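Local coordinates for 2-dehydropantoate 2-reductase (Bacillus subtilis, PDB 3EGO), which probably catalyses the NADPH-dependent reduction of ketopantoate to pantoic acid, the second step in making (R)-pantoate for pantothenate biosynthesis, at residues S12-Y24 with I45-C58. Numbering follows the deposited sequence. Where two conformers were deposited one is given.
Sequences SVGLLCAYYLSLY and IRLYKGGEEFRADC
The phenol oxygen of Tyr20 has two partners: Lys49 NZ donates to Tyr20 OH at 2.7 Å, and His136 ND1 is hydrogen-bonded to the same oxygen. The ammonium arrives at the edge of the Tyr20 ring, near its plane, at the end of a lysine chain bent at its third torsion. Asp165 adds a long, weak ion pair to the same ammonium. On the ring itself, Tyr20 CE1 lies 3.7 Å from Leu47 CD1, and the same methyl meets Leu16 CD1 at 3.8 Å. On its own helix, Tyr19 CD2 stands over the centre of the Tyr20 ring.

Tyr19 buries more surface against the hairpin than any other helix residue. With CG anti to the backbone N (chi1 175°), its ring projects across the hairpin, where Leu47 CB makes a CH-pi contact 4.1 Å from the ring centroid and 17° off the normal. Ala56 CB lies obliquely, 3.4 Å from Tyr19 CD1, while the phenol end reaches Phe54 CB. Were Tyr19 an alanine, Leu47 CB would probably lose its aromatic partner and a gap would open between the helix and the Leu47, Phe54 and Ala56 side chains.

Helix 12-22 follows the glycine-rich turn of a Rossmann-type NADP-binding domain; Ser12, Val13 and Gly14 probably bind NADP(+), as in related reductases. The antiparallel hairpin 45-56 is closed by a type I' turn at Lys49-Glu52; the short segment of strand 45-49 makes 97° with the helix, and strand 52-56 crosses it less squarely.

Toward Cys58 the packing tightens: Ala18 CB and Ile45 CD1 are only 3.5 Å apart, and Ala18 also touches Val27 and Val29 of strand 26-30. Ser22 OG turns back to donate to Tyr19 O (2.7 Å), tilted out of the carbonyl plane, which sets it against the Ala56 methyl.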
# COMPACT_ATOMS: atom_id res chain seq x y z
N SER A 12 8.96 -18.49 17.99
CA SER A 12 9.86 -17.77 18.89
C SER A 12 9.39 -17.74 20.33
O SER A 12 10.13 -18.09 21.25
CB SER A 12 9.92 -16.31 18.43
OG SER A 12 10.54 -16.33 17.16
N VAL A 13 8.17 -17.27 20.52
CA VAL A 13 7.65 -17.16 21.91
C VAL A 13 7.47 -18.51 22.56
O VAL A 13 7.78 -18.67 23.72
CB VAL A 13 6.30 -16.38 21.95
CG1 VAL A 13 5.74 -16.30 23.40
CG2 VAL A 13 6.52 -14.97 21.41
N GLY A 14 6.91 -19.48 21.84
CA GLY A 14 6.78 -20.83 22.39
C GLY A 14 8.09 -21.42 22.88
O GLY A 14 8.17 -21.96 23.98
N LEU A 15 9.12 -21.35 22.06
CA LEU A 15 10.40 -21.93 22.45
C LEU A 15 10.99 -21.20 23.64
O LEU A 15 11.63 -21.80 24.49
CB LEU A 15 11.38 -21.87 21.27
CG LEU A 15 10.92 -22.72 20.04
CD1 LEU A 15 11.91 -22.47 18.86
CD2 LEU A 15 10.82 -24.19 20.39
N LEU A 16 10.85 -19.87 23.65
CA LEU A 16 11.36 -19.04 24.76
C LEU A 16 10.66 -19.45 26.07
O LEU A 16 11.33 -19.69 27.09
CB LEU A 16 11.04 -17.56 24.47
CG LEU A 16 11.56 -16.56 25.52
CD1 LEU A 16 12.99 -16.31 25.34
CD2 LEU A 16 10.76 -15.29 25.37
N CYS A 17 9.32 -19.56 26.03
CA CYS A 17 8.60 -19.95 27.24
C CYS A 17 8.97 -21.38 27.65
O CYS A 17 9.10 -21.69 28.82
CB CYS A 17 7.08 -19.91 26.99
SG CYS A 17 6.42 -18.23 26.80
N ALA A 18 9.12 -22.27 26.67
CA ALA A 18 9.43 -23.67 26.99
C ALA A 18 10.78 -23.74 27.68
O ALA A 18 10.91 -24.42 28.68
CB ALA A 18 9.42 -24.51 25.70
N TYR A 19 11.79 -23.02 27.18
CA TYR A 19 13.08 -23.06 27.83
C TYR A 19 13.00 -22.63 29.32
O TYR A 19 13.44 -23.31 30.27
CB TYR A 19 14.13 -22.20 27.08
CG TYR A 19 15.40 -22.22 27.92
CD1 TYR A 19 16.26 -23.32 27.89
CD2 TYR A 19 15.68 -21.19 28.82
CE1 TYR A 19 17.38 -23.37 28.70
CE2 TYR A 19 16.77 -21.23 29.62
CZ TYR A 19 17.61 -22.34 29.57
OH TYR A 19 18.71 -22.38 30.39
N TYR A 20 12.39 -21.48 29.54
CA TYR A 20 12.47 -20.93 30.85
C TYR A 20 11.56 -21.64 31.82
O TYR A 20 11.92 -21.78 33.00
CB TYR A 20 12.23 -19.41 30.81
CG TYR A 20 13.41 -18.60 30.37
CD1 TYR A 20 13.43 -17.96 29.13
CD2 TYR A 20 14.51 -18.43 31.22
CE1 TYR A 20 14.50 -17.18 28.73
CE2 TYR A 20 15.58 -17.66 30.83
CZ TYR A 20 15.57 -17.03 29.58
OH TYR A 20 16.64 -16.24 29.18
N LEU A 21 10.38 -22.09 31.37
CA LEU A 21 9.45 -22.79 32.29
C LEU A 21 9.96 -24.22 32.59
O LEU A 21 9.75 -24.74 33.69
CB LEU A 21 8.03 -22.84 31.73
CG LEU A 21 7.37 -21.43 31.63
CD1 LEU A 21 6.05 -21.44 30.81
CD2 LEU A 21 7.17 -20.87 33.07
N SER A 22 10.69 -24.80 31.65
CA SER A 22 11.34 -26.11 31.87
C SER A 22 12.32 -26.09 33.05
O SER A 22 12.63 -27.14 33.62
CB SER A 22 12.09 -26.53 30.61
OG SER A 22 13.39 -25.96 30.60
N LEU A 23 12.81 -24.91 33.44
CA LEU A 23 13.71 -24.82 34.59
C LEU A 23 13.04 -25.15 35.90
O LEU A 23 13.73 -25.42 36.87
CB LEU A 23 14.36 -23.43 34.71
CG LEU A 23 15.19 -22.94 33.51
CD1 LEU A 23 15.57 -21.49 33.72
CD2 LEU A 23 16.44 -23.75 33.34
N TYR A 24 11.70 -25.13 35.92
CA TYR A 24 10.92 -25.29 37.12
C TYR A 24 9.86 -26.33 36.97
O TYR A 24 9.34 -26.83 37.96
CB TYR A 24 10.28 -23.95 37.55
CG TYR A 24 11.31 -22.96 37.95
CD1 TYR A 24 11.83 -22.05 37.03
CD2 TYR A 24 11.87 -22.98 39.24
CE1 TYR A 24 12.79 -21.16 37.39
CE2 TYR A 24 12.85 -22.09 39.60
CZ TYR A 24 13.31 -21.17 38.67
OH TYR A 24 14.31 -20.29 38.99
N ILE A 45 15.80 -28.01 23.65
CA ILE A 45 15.72 -26.64 23.17
C ILE A 45 17.00 -25.91 23.50
O ILE A 45 17.52 -26.00 24.62
CB ILE A 45 14.51 -25.92 23.83
CG1 ILE A 45 13.21 -26.44 23.21
CG2 ILE A 45 14.59 -24.40 23.63
CD1 ILE A 45 12.03 -26.05 24.02
N ARG A 46 17.51 -25.15 22.55
CA ARG A 46 18.68 -24.34 22.82
C ARG A 46 18.24 -22.91 22.94
O ARG A 46 17.45 -22.44 22.15
CB ARG A 46 19.67 -24.43 21.67
CG ARG A 46 20.10 -25.85 21.34
CD ARG A 46 20.87 -26.49 22.50
NE ARG A 46 21.11 -27.93 22.31
CZ ARG A 46 22.15 -28.44 21.66
NH1 ARG A 46 22.28 -29.75 21.55
NH2 ARG A 46 23.08 -27.64 21.13
N LEU A 47 18.76 -22.22 23.93
CA LEU A 47 18.46 -20.80 24.01
C LEU A 47 19.77 -20.07 23.98
O LEU A 47 20.70 -20.44 24.72
CB LEU A 47 17.71 -20.48 25.30
CG LEU A 47 17.46 -18.98 25.45
CD1 LEU A 47 15.96 -18.70 25.67
CD2 LEU A 47 18.30 -18.50 26.58
N TYR A 48 19.85 -19.06 23.12
CA TYR A 48 21.03 -18.20 22.99
C TYR A 48 20.74 -16.88 23.70
O TYR A 48 19.65 -16.28 23.55
CB TYR A 48 21.33 -17.93 21.51
CG TYR A 48 21.64 -19.13 20.64
CD1 TYR A 48 22.92 -19.35 20.15
CD2 TYR A 48 20.64 -20.04 20.28
CE1 TYR A 48 23.20 -20.47 19.33
CE2 TYR A 48 20.90 -21.13 19.49
CZ TYR A 48 22.18 -21.35 19.01
OH TYR A 48 22.42 -22.44 18.21
N LYS A 49 21.68 -16.41 24.50
CA LYS A 49 21.46 -15.18 25.18
C LYS A 49 22.79 -14.53 25.32
O LYS A 49 23.59 -14.92 26.18
CB LYS A 49 20.83 -15.38 26.54
CG LYS A 49 20.36 -14.11 27.16
CD LYS A 49 19.48 -14.42 28.33
CE LYS A 49 20.19 -15.37 29.33
NZ LYS A 49 19.20 -16.22 30.14
N GLY A 50 23.00 -13.56 24.44
CA GLY A 50 24.18 -12.70 24.40
C GLY A 50 25.51 -13.38 24.64
O GLY A 50 26.30 -12.94 25.50
N GLY A 51 25.80 -14.42 23.88
CA GLY A 51 27.12 -15.09 24.06
C GLY A 51 27.08 -16.39 24.85
O GLY A 51 28.00 -17.21 24.78
N GLU A 52 26.00 -16.59 25.61
CA GLU A 52 25.78 -17.85 26.27
C GLU A 52 24.78 -18.72 25.48
O GLU A 52 23.86 -18.22 24.81
CB GLU A 52 25.32 -17.65 27.70
CG GLU A 52 26.31 -16.85 28.55
CD GLU A 52 25.80 -16.59 29.94
OE1 GLU A 52 24.85 -15.79 30.10
OE2 GLU A 52 26.36 -17.18 30.88
N GLU A 53 24.96 -20.02 25.57
CA GLU A 53 24.01 -20.95 24.97
C GLU A 53 23.65 -21.97 26.00
O GLU A 53 24.53 -22.64 26.56
CB GLU A 53 24.61 -21.69 23.78
CG GLU A 53 24.81 -20.86 22.58
CD GLU A 53 25.34 -21.68 21.40
OE1 GLU A 53 25.07 -22.92 21.30
OE2 GLU A 53 26.02 -21.06 20.55
N PHE A 54 22.36 -22.13 26.23
CA PHE A 54 21.88 -23.11 27.18
C PHE A 54 21.10 -24.20 26.46
O PHE A 54 20.58 -23.97 25.37
CB PHE A 54 20.97 -22.44 28.22
CG PHE A 54 21.63 -21.28 28.91
CD1 PHE A 54 22.43 -21.51 30.03
CD2 PHE A 54 21.55 -20.00 28.38
CE1 PHE A 54 23.07 -20.45 30.63
CE2 PHE A 54 22.20 -18.94 28.99
CZ PHE A 54 22.95 -19.18 30.14
N ARG A 55 21.02 -25.37 27.07
CA ARG A 55 20.18 -26.44 26.57
C ARG A 55 19.22 -26.90 27.63
O ARG A 55 19.58 -27.06 28.81
CB ARG A 55 21.02 -27.65 26.06
CG ARG A 55 20.12 -28.72 25.47
CD ARG A 55 20.55 -30.12 25.84
NE ARG A 55 21.68 -30.61 25.05
CZ ARG A 55 21.69 -31.77 24.39
NH1 ARG A 55 22.77 -32.11 23.72
NH2 ARG A 55 20.64 -32.59 24.40
N ALA A 56 17.98 -27.10 27.23
CA ALA A 56 16.96 -27.66 28.12
C ALA A 56 16.29 -28.84 27.45
O ALA A 56 15.88 -28.78 26.30
CB ALA A 56 15.87 -26.61 28.48
N ASP A 57 16.10 -29.90 28.21
CA ASP A 57 15.35 -30.99 27.65
C ASP A 57 13.82 -30.77 27.89
O ASP A 57 13.39 -30.21 28.90
CB ASP A 57 16.05 -32.30 28.07
CG ASP A 57 17.60 -32.25 27.76
OD1 ASP A 57 18.02 -31.97 26.59
OD2 ASP A 57 18.42 -32.45 28.69
N CYS A 58 13.02 -31.07 26.87
CA CYS A 58 11.61 -30.71 26.79
C CYS A 58 10.90 -31.85 26.06
O CYS A 58 11.48 -32.43 25.16
CB CYS A 58 11.52 -29.42 25.93
SG CYS A 58 9.97 -28.59 25.83